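PDB 6C0D: amidase, hydantoinase/carbamoylase family from Paraburkholderia phymatum, which probably hydrolyses N-carbamoyl-L-amino acids as a zinc-dependent homodimeric amidase of the peptidase M20 family. Local coordinates for residues K26-F31 / V38-L43; G87-T92 / W98-L103; I132-T137 / S366-V371. One frame throughout, in Å; residues are numbered along the deposited sequence.

Contact 1 of 3, residues K26-F31 / V38-L43; sequences KTLRSF and VVRLSL
Arg40 reaches across to Phe31, the first residue beyond helix 18-30, where its NH1 donates to Phe31 O at 2.9 Å with an N-H...O angle of 159°. The acceptor lies almost in the guanidinium plane, 7° out of it, and the donor in turn lies in the carbonyl plane; this bond and that from Arg40 NE to Ser90 O together hold the orientation of the flat group. Over one guanidinium face sits Leu28 CD1, 3.7 Å above the centre, its side chain running at about a right angle to that of Arg40. Leu28 O is also close to NH1, but the angle is too poor for a hydrogen bond. The chain of Arg40 is extended through chi2 and bends at chi3 (64°), which turns the guanidinium into place while CD passes 3.3 Å from Phe31 O. Beside this, Val38 CG2 packs against Arg29 O and lies 3.9 Å from Arg29 CG, and Val38 CG1 meets Phe31 O. In the next shell the backbone N of Arg40 binds Thr92 OG1, and Ala50 and Asp47 of helix 45-60 touch its side chain. Buried Arg40 thus ties the end of helix 18-30 and the loop after strand 37-38 to backbone 90-92, next to zinc ligand His89.

Contact 2 of 3, residues G87-T92 / W98-L103; sequences GSHSDT and WLDGAL. With ZN (zinc ion), chain B.
His89 and Asp100 converge on the zinc ion from the two segments, their ring and carboxylate planes 64° apart. His89 NE2 binds the metal at 2.1 Å and Asp100 OD1 at 2.2 Å; the two ligand atoms are close to each other because they share the ion, not through a hydrogen bond. On the far edge of the imidazole, ND1 donates to Asp91 O at 3.0 Å, with the acceptor only 5° out of the ring plane, which fixes the ring's rotation and directs NE2 to the zinc. Gly101 CA sits over one ring face, offset toward the rim, 3.6 Å from the centroid in a CH-pi contact. This is the N-terminal half of the beta-alpha-beta unit of the M20 catalytic domain: strand 83-88 delivers His89 from its C-terminal end, and Asp100 immediately precedes Gly101, the N-cap residue of helix 102-117. His196 and two waters complete the coordination. Asp100 CG stands anti to the backbone N (chi1 -172°), which carries the carboxylate toward the metal, where OD1 binds, while OD2 receives a weak hydrogen bond from one zinc-bound water. A separate water donates to both Asp91 O and Asp100 O, the latter at 2.7 Å.

Contact 3 of 3, residues I132-T137 / S366-V371; sequences IDEEGT and SHDAQV
Glu134 presses its CB and CG obliquely against the carboxylate of Asp368, chiefly OD2, with CG 3.3 Å from that oxygen. The side chains thus meet aliphatic carbon to oxygen, and their carboxylate planes stand 82° apart. Glu134 CG is anti to the backbone N, and a bend at chi2 (-84°) carries the acid group past Asp368, leaving Glu134 OE2 5.3 Å from Asp368 OD2. Glu134 OE2 instead comes 3.6 Å from Ser366 O, and a water lies 2.6 Å from this carboxylate oxygen, apparently donating to it. A second water bridges the segments, donating to Ile132 O and, at 2.7 Å, to Asp368 OD1, which is hydrogen-bonded to Ser144 OG of helix 142-148 as well. Glu134 sits within a type I turn from Asp133 to Gly136. The turn also presents Glu135, a predicted ligand of a second zinc, while the His367 ring meets that of the zinc ligand His196. Glu134, near the zinc, and Asp368 therefore bring their segments together without a direct hydrogen bond or salt bridge, through carbon-oxygen contacts and a bridging water.

In the fold
The three contacts follow one another along the chain by their first segments, contact 1 closing before contact 2 opens and contact 2 before contact 3. Contact 2 lies between the others, its centre 9 Å from that of contact 1 and 10 Å from that of contact 3, which are 16 Å apart. Strands 83-88 and 125-130 are parallel neighbours; the loops after them belong to contacts 2 and 3 and meet where Asp91 accepts from the backbone N of Glu135 and, weakly, of Glu134. Ser42 of contact 1 also bonds to Asp133. Segment 366-371, over 220 residues on from 132-137, lines the site beside the zinc-binding residues.

Contact 1 of 3, residues K26-F31 / V38-L43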
loop_
_atom_site.group_PDB
_atom_site.type_symbol
_atom_site.label_atom_id
_atom_site.label_comp_id
_atom_site.label_asym_id
_atom_site.label_seq_id
_atom_site.Cartn_x
_atom_site.Cartn_y
_atom_site.Cartn_z
ATOM N N LYS A 26 -8.565 39.411 -6.634
ATOM C CA LYS A 26 -9.471 39.067 -5.550
ATOM C C LYS A 26 -10.894 38.876 -6.048
ATOM O O LYS A 26 -11.625 38.047 -5.497
ATOM C CB LYS A 26 -9.416 40.134 -4.461
ATOM C CG LYS A 26 -8.055 40.192 -3.798
ATOM C CD LYS A 26 -7.968 41.323 -2.796
ATOM C CE LYS A 26 -6.567 41.419 -2.197
ATOM N NZ LYS A 26 -6.484 42.507 -1.182
ATOM N N THR A 27 -11.298 39.614 -7.086
ATOM C CA THR A 27 -12.613 39.377 -7.674
ATOM C C THR A 27 -12.682 37.994 -8.312
ATOM O O THR A 27 -13.659 37.262 -8.112
ATOM C CB THR A 27 -12.947 40.471 -8.690
ATOM O OG1 THR A 27 -12.980 41.741 -8.016
ATOM C CG2 THR A 27 -14.321 40.204 -9.332
ATOM N N LEU A 28 -11.632 37.595 -9.040
ATOM C CA LEU A 28 -11.624 36.256 -9.622
ATOM C C LEU A 28 -11.668 35.190 -8.529
ATOM O O LEU A 28 -12.372 34.182 -8.662
ATOM C CB LEU A 28 -10.402 36.083 -10.529
ATOM C CG LEU A 28 -10.253 34.737 -11.256
ATOM C CD1 LEU A 28 -11.547 34.353 -12.008
ATOM C CD2 LEU A 28 -9.062 34.761 -12.210
ATOM N N ARG A 29 -10.960 35.425 -7.417
ATOM C CA ARG A 29 -10.993 34.487 -6.297
ATOM C C ARG A 29 -12.410 34.259 -5.783
ATOM O O ARG A 29 -12.738 33.154 -5.339
ATOM C CB ARG A 29 -10.104 34.995 -5.159
ATOM C CG ARG A 29 -10.078 34.096 -3.923
ATOM C CD ARG A 29 -9.427 34.801 -2.730
ATOM N NE ARG A 29 -8.696 33.879 -1.860
ATOM C CZ ARG A 29 -7.673 34.240 -1.087
ATOM N NH1 ARG A 29 -7.261 35.502 -1.069
ATOM N NH2 ARG A 29 -7.056 33.341 -0.340
ATOM N N SER A 30 -13.264 35.283 -5.828
ATOM C CA SER A 30 -14.608 35.136 -5.283
ATOM C C SER A 30 -15.457 34.133 -6.060
ATOM O O SER A 30 -16.442 33.618 -5.510
ATOM C CB SER A 30 -15.306 36.495 -5.230
ATOM O OG SER A 30 -15.696 36.920 -6.522
ATOM N N PHE A 31 -15.107 33.843 -7.315
ATOM C CA PHE A 31 -15.798 32.819 -8.102
ATOM C C PHE A 31 -15.251 31.452 -7.709
ATOM O O PHE A 31 -14.247 30.982 -8.245
ATOM C CB PHE A 31 -15.630 33.066 -9.598
ATOM C CG PHE A 31 -16.317 34.308 -10.096
ATOM C CD1 PHE A 31 -17.688 34.317 -10.325
ATOM C CD2 PHE A 31 -15.590 35.461 -10.348
ATOM C CE1 PHE A 31 -18.319 35.460 -10.788
ATOM C CE2 PHE A 31 -16.214 36.604 -10.801
ATOM C CZ PHE A 31 -17.571 36.606 -11.030
ATOM N N VAL A 38 -9.918 27.790 -3.824
ATOM C CA VAL A 38 -10.891 28.057 -4.876
ATOM C C VAL A 38 -11.254 26.736 -5.540
ATOM O O VAL A 38 -10.370 25.947 -5.891
ATOM C CB VAL A 38 -10.345 29.052 -5.921
ATOM C CG1 VAL A 38 -11.269 29.118 -7.119
ATOM C CG2 VAL A 38 -10.170 30.434 -5.308
ATOM N N VAL A 39 -12.546 26.487 -5.703
ATOM C CA VAL A 39 -13.032 25.318 -6.425
ATOM C C VAL A 39 -13.734 25.831 -7.671
ATOM O O VAL A 39 -14.820 26.422 -7.585
ATOM C CB VAL A 39 -13.963 24.455 -5.567
ATOM C CG1 VAL A 39 -14.604 23.362 -6.418
ATOM C CG2 VAL A 39 -13.184 23.854 -4.411
ATOM N N ARG A 40 -13.113 25.620 -8.831
ATOM C CA ARG A 40 -13.627 26.202 -10.068
ATOM C C ARG A 40 -13.233 25.260 -11.211
ATOM O O ARG A 40 -12.300 25.520 -11.983
ATOM C CB ARG A 40 -13.092 27.620 -10.274
ATOM C CG ARG A 40 -13.795 28.414 -11.352
ATOM C CD ARG A 40 -13.469 29.899 -11.273
ATOM N NE ARG A 40 -12.058 30.157 -11.514
ATOM C CZ ARG A 40 -11.258 30.829 -10.693
ATOM N NH1 ARG A 40 -11.732 31.337 -9.559
ATOM N NH2 ARG A 40 -9.983 31.002 -11.015
ATOM N N LEU A 41 -13.958 24.144 -11.316
ATOM C CA LEU A 41 -13.661 23.144 -12.336
ATOM C C LEU A 41 -14.161 23.601 -13.703
ATOM O O LEU A 41 -15.238 24.190 -13.816
ATOM C CB LEU A 41 -14.297 21.799 -11.976
ATOM C CG LEU A 41 -14.024 21.229 -10.579
ATOM C CD1 LEU A 41 -14.501 19.790 -10.487
ATOM C CD2 LEU A 41 -12.555 21.340 -10.206
ATOM N N SER A 42 -13.375 23.308 -14.743
ATOM C CA SER A 42 -13.707 23.714 -16.109
ATOM C C SER A 42 -15.169 23.445 -16.452
ATOM O O SER A 42 -15.670 22.336 -16.258
ATOM C CB SER A 42 -12.815 22.976 -17.104
ATOM O OG SER A 42 -11.457 23.305 -16.930
ATOM N N LEU A 43 -15.845 24.476 -16.961
ATOM C CA LEU A 43 -17.200 24.453 -17.509
ATOM C C LEU A 43 -18.284 24.247 -16.456
ATOM O O LEU A 43 -19.461 24.125 -16.822
ATOM C CB LEU A 43 -17.366 23.386 -18.602
ATOM C CG LEU A 43 -16.322 23.470 -19.718
ATOM C CD1 LEU A 43 -16.518 22.331 -20.703
ATOM C CD2 LEU A 43 -16.388 24.818 -20.408
#

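Contact 2 of 3, residues G87-T92 / W98-L103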
loop_
_atom_site.group_PDB
_atom_site.type_symbol
_atom_site.label_atom_id
_atom_site.label_comp_id
_atom_site.label_asym_id
_atom_site.label_seq_id
_atom_site.Cartn_x
_atom_site.Cartn_y
_atom_site.Cartn_z
ATOM N N GLY A 87 -0.957 34.850 -20.970
ATOM C CA GLY A 87 -2.086 34.207 -20.328
ATOM C C GLY A 87 -1.682 33.049 -19.450
ATOM O O GLY A 87 -0.512 32.861 -19.130
ATOM N N SER A 88 -2.695 32.292 -19.045
ATOM C CA SER A 88 -2.529 31.079 -18.258
ATOM C C SER A 88 -3.879 30.382 -18.267
ATOM O O SER A 88 -4.562 30.413 -19.296
ATOM C CB SER A 88 -2.052 31.392 -16.835
ATOM O OG SER A 88 -1.655 30.207 -16.172
ATOM N N HIS A 89 -4.284 29.765 -17.149
ATOM C CA HIS A 89 -5.587 29.113 -17.051
ATOM C C HIS A 89 -6.319 29.642 -15.824
ATOM O O HIS A 89 -5.699 30.101 -14.871
ATOM C CB HIS A 89 -5.439 27.586 -16.947
ATOM C CG HIS A 89 -4.638 27.151 -15.757
ATOM N ND1 HIS A 89 -5.217 26.677 -14.598
ATOM C CD2 HIS A 89 -3.299 27.152 -15.536
ATOM C CE1 HIS A 89 -4.270 26.381 -13.721
ATOM N NE2 HIS A 89 -3.098 26.662 -14.266
ATOM N N SER A 90 -7.649 29.564 -15.822
ATOM C CA SER A 90 -8.389 29.965 -14.633
ATOM C C SER A 90 -9.251 28.848 -14.058
ATOM O O SER A 90 -9.989 29.094 -13.094
ATOM C CB SER A 90 -9.250 31.207 -14.929
ATOM O OG SER A 90 -10.171 30.949 -15.984
ATOM N N ASP A 91 -9.177 27.632 -14.606
ATOM C CA ASP A 91 -9.809 26.481 -13.985
ATOM C C ASP A 91 -8.895 25.923 -12.900
ATOM O O ASP A 91 -7.682 26.144 -12.900
ATOM C CB ASP A 91 -10.125 25.386 -15.017
ATOM C CG ASP A 91 -8.862 24.748 -15.623
ATOM O OD1 ASP A 91 -8.035 25.466 -16.224
ATOM O OD2 ASP A 91 -8.699 23.518 -15.507
ATOM N N THR A 92 -9.489 25.186 -11.972
ATOM C CA THR A 92 -8.753 24.625 -10.853
ATOM C C THR A 92 -8.922 23.114 -10.817
ATOM O O THR A 92 -9.776 22.533 -11.496
ATOM C CB THR A 92 -9.230 25.202 -9.513
ATOM O OG1 THR A 92 -10.525 24.663 -9.211
ATOM C CG2 THR A 92 -9.298 26.725 -9.568
ATOM N N TRP A 98 -5.781 30.167 -4.930
ATOM C CA TRP A 98 -6.343 31.343 -5.585
ATOM C C TRP A 98 -5.406 31.961 -6.608
ATOM O O TRP A 98 -5.828 32.853 -7.354
ATOM C CB TRP A 98 -6.764 32.386 -4.543
ATOM C CG TRP A 98 -5.672 33.216 -3.917
ATOM C CD1 TRP A 98 -4.696 32.792 -3.047
ATOM C CD2 TRP A 98 -5.501 34.638 -4.048
ATOM N NE1 TRP A 98 -3.911 33.864 -2.658
ATOM C CE2 TRP A 98 -4.382 35.002 -3.266
ATOM C CE3 TRP A 98 -6.173 35.634 -4.777
ATOM C CZ2 TRP A 98 -3.932 36.324 -3.178
ATOM C CZ3 TRP A 98 -5.728 36.941 -4.688
ATOM C CH2 TRP A 98 -4.615 37.277 -3.892
ATOM N N LEU A 99 -4.155 31.511 -6.680
ATOM C CA LEU A 99 -3.216 32.099 -7.622
ATOM C C LEU A 99 -2.734 31.148 -8.706
ATOM O O LEU A 99 -2.209 31.621 -9.715
ATOM C CB LEU A 99 -1.999 32.668 -6.876
ATOM C CG LEU A 99 -2.330 33.757 -5.851
ATOM C CD1 LEU A 99 -1.101 34.095 -5.014
ATOM C CD2 LEU A 99 -2.867 35.005 -6.549
ATOM N N ASP A 100 -2.873 29.833 -8.532
ATOM C CA ASP A 100 -2.461 28.918 -9.591
ATOM C C ASP A 100 -3.317 29.163 -10.817
ATOM O O ASP A 100 -4.537 28.969 -10.784
ATOM C CB ASP A 100 -2.575 27.458 -9.141
ATOM C CG ASP A 100 -1.956 26.478 -10.155
ATOM O OD1 ASP A 100 -2.056 26.717 -11.382
ATOM O OD2 ASP A 100 -1.354 25.472 -9.722
ATOM N N GLY A 101 -2.672 29.585 -11.895
ATOM C CA GLY A 101 -3.372 29.920 -13.115
ATOM C C GLY A 101 -3.902 31.338 -13.126
ATOM O O GLY A 101 -3.582 32.103 -14.039
ATOM N N ALA A 102 -4.693 31.708 -12.109
ATOM C CA ALA A 102 -5.263 33.050 -12.036
ATOM C C ALA A 102 -4.193 34.131 -12.150
ATOM O O ALA A 102 -4.404 35.165 -12.797
ATOM C CB ALA A 102 -6.037 33.210 -10.725
ATOM N N LEU A 103 -3.033 33.904 -11.534
ATOM C CA LEU A 103 -1.968 34.902 -11.579
ATOM C C LEU A 103 -1.661 35.340 -13.008
ATOM O O LEU A 103 -1.631 36.539 -13.310
ATOM C CB LEU A 103 -0.704 34.349 -10.922
ATOM C CG LEU A 103 0.387 35.408 -10.759
ATOM C CD1 LEU A 103 0.267 36.060 -9.371
ATOM C CD2 LEU A 103 1.790 34.805 -10.950
HETATM ZN ZN ZN B . -1.297 26.250 -13.352
HETATM O O HOH W 1 -7.100 28.922 -11.508
HETATM O O HOH W 2 -1.091 24.233 -12.770
HETATM O O HOH W 3 -0.209 25.813 -15.279
#

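Contact 3 of 3, residues I132-T137 / S366-V371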
loop_
_atom_site.group_PDB
_atom_site.type_symbol
_atom_site.label_atom_id
_atom_site.label_comp_id
_atom_site.label_asym_id
_atom_site.label_seq_id
_atom_site.Cartn_x
_atom_site.Cartn_y
_atom_site.Cartn_z
ATOM N N ILE A 132 -8.883 26.896 -21.554
ATOM C CA ILE A 132 -9.791 26.014 -20.819
ATOM C C ILE A 132 -9.069 24.735 -20.402
ATOM O O ILE A 132 -8.229 24.199 -21.138
ATOM C CB ILE A 132 -11.044 25.697 -21.669
ATOM C CG1 ILE A 132 -12.093 24.914 -20.865
ATOM C CG2 ILE A 132 -10.671 24.889 -22.921
ATOM C CD1 ILE A 132 -12.697 25.701 -19.710
ATOM N N ASP A 133 -9.383 24.255 -19.194
ATOM C CA ASP A 133 -9.082 22.893 -18.729
ATOM C C ASP A 133 -7.599 22.530 -18.798
ATOM O O ASP A 133 -7.227 21.417 -19.184
ATOM C CB ASP A 133 -9.919 21.844 -19.471
ATOM C CG ASP A 133 -10.247 20.647 -18.585
ATOM O OD1 ASP A 133 -10.216 20.828 -17.345
ATOM O OD2 ASP A 133 -10.524 19.534 -19.102
ATOM N N GLU A 134 -6.748 23.442 -18.342
ATOM C CA GLU A 134 -5.357 23.060 -18.124
ATOM C C GLU A 134 -5.262 21.911 -17.124
ATOM O O GLU A 134 -4.402 21.036 -17.258
ATOM C CB GLU A 134 -4.550 24.266 -17.641
ATOM C CG GLU A 134 -3.055 24.037 -17.520
ATOM C CD GLU A 134 -2.660 23.394 -16.201
ATOM O OE1 GLU A 134 -3.472 23.410 -15.244
ATOM O OE2 GLU A 134 -1.540 22.847 -16.132
ATOM N N GLU A 135 -6.144 21.893 -16.121
ATOM C CA GLU A 135 -6.082 20.899 -15.055
ATOM C C GLU A 135 -6.697 19.563 -15.446
ATOM O O GLU A 135 -6.565 18.596 -14.688
ATOM C CB GLU A 135 -6.772 21.437 -13.793
ATOM C CG GLU A 135 -6.195 22.776 -13.302
ATOM C CD GLU A 135 -4.903 22.613 -12.511
ATOM O OE1 GLU A 135 -4.349 21.490 -12.487
ATOM O OE2 GLU A 135 -4.451 23.613 -11.900
ATOM N N GLY A 136 -7.364 19.481 -16.590
ATOM C CA GLY A 136 -7.861 18.202 -17.070
ATOM C C GLY A 136 -9.062 17.647 -16.336
ATOM O O GLY A 136 -9.104 16.443 -16.048
ATOM N N THR A 137 -10.048 18.488 -16.025
ATOM C CA THR A 137 -11.316 17.955 -15.536
ATOM C C THR A 137 -11.958 17.062 -16.591
ATOM O O THR A 137 -12.544 16.021 -16.267
ATOM C CB THR A 137 -12.247 19.101 -15.134
ATOM O OG1 THR A 137 -11.676 19.805 -14.024
ATOM C CG2 THR A 137 -13.617 18.577 -14.733
ATOM N N SER A 366 4.063 20.812 -15.303
ATOM C CA SER A 366 3.600 21.069 -16.659
ATOM C C SER A 366 2.663 22.276 -16.692
ATOM O O SER A 366 2.028 22.630 -15.698
ATOM C CB SER A 366 2.903 19.829 -17.231
ATOM O OG SER A 366 1.852 19.379 -16.403
ATOM N N HIS A 367 2.583 22.909 -17.862
ATOM C CA HIS A 367 1.824 24.143 -18.059
ATOM C C HIS A 367 1.388 24.222 -19.513
ATOM O O HIS A 367 1.960 23.561 -20.376
ATOM C CB HIS A 367 2.645 25.406 -17.749
ATOM C CG HIS A 367 3.218 25.426 -16.369
ATOM N ND1 HIS A 367 2.445 25.666 -15.255
ATOM C CD2 HIS A 367 4.481 25.223 -15.919
ATOM C CE1 HIS A 367 3.205 25.604 -14.174
ATOM N NE2 HIS A 367 4.446 25.347 -14.549
ATOM N N ASP A 368 0.376 25.054 -19.775
ATOM C CA ASP A 368 -0.017 25.330 -21.159
ATOM C C ASP A 368 1.169 25.770 -22.013
ATOM O O ASP A 368 1.204 25.492 -23.216
ATOM C CB ASP A 368 -1.098 26.410 -21.199
ATOM C CG ASP A 368 -2.431 25.905 -20.682
ATOM O OD1 ASP A 368 -2.938 24.917 -21.238
ATOM O OD2 ASP A 368 -2.951 26.492 -19.708
ATOM N N ALA A 369 2.148 26.451 -21.414
ATOM C CA ALA A 369 3.301 26.922 -22.180
ATOM C C ALA A 369 4.048 25.777 -22.853
ATOM O O ALA A 369 4.695 25.983 -23.885
ATOM C CB ALA A 369 4.261 27.696 -21.272
ATOM N N GLN A 370 4.003 24.570 -22.281
ATOM C CA GLN A 370 4.714 23.473 -22.927
ATOM C C GLN A 370 4.057 23.091 -24.250
ATOM O O GLN A 370 4.736 22.585 -25.155
ATOM C CB GLN A 370 4.792 22.258 -21.996
ATOM C CG GLN A 370 3.570 21.402 -21.982
ATOM C CD GLN A 370 3.611 20.398 -20.855
ATOM O OE1 GLN A 370 4.218 20.660 -19.823
ATOM N NE2 GLN A 370 2.967 19.248 -21.045
ATOM N N VAL A 371 2.744 23.296 -24.367
ATOM C CA VAL A 371 2.041 23.044 -25.624
ATOM C C VAL A 371 2.310 24.173 -26.617
ATOM O O VAL A 371 2.602 23.936 -27.798
ATOM C CB VAL A 371 0.533 22.881 -25.354
ATOM C CG1 VAL A 371 -0.282 22.875 -26.663
ATOM C CG2 VAL A 371 0.267 21.605 -24.538
HETATM O O HOH W 4 -5.490 24.324 -21.822
HETATM O O HOH W 5 -0.487 20.747 -14.925
#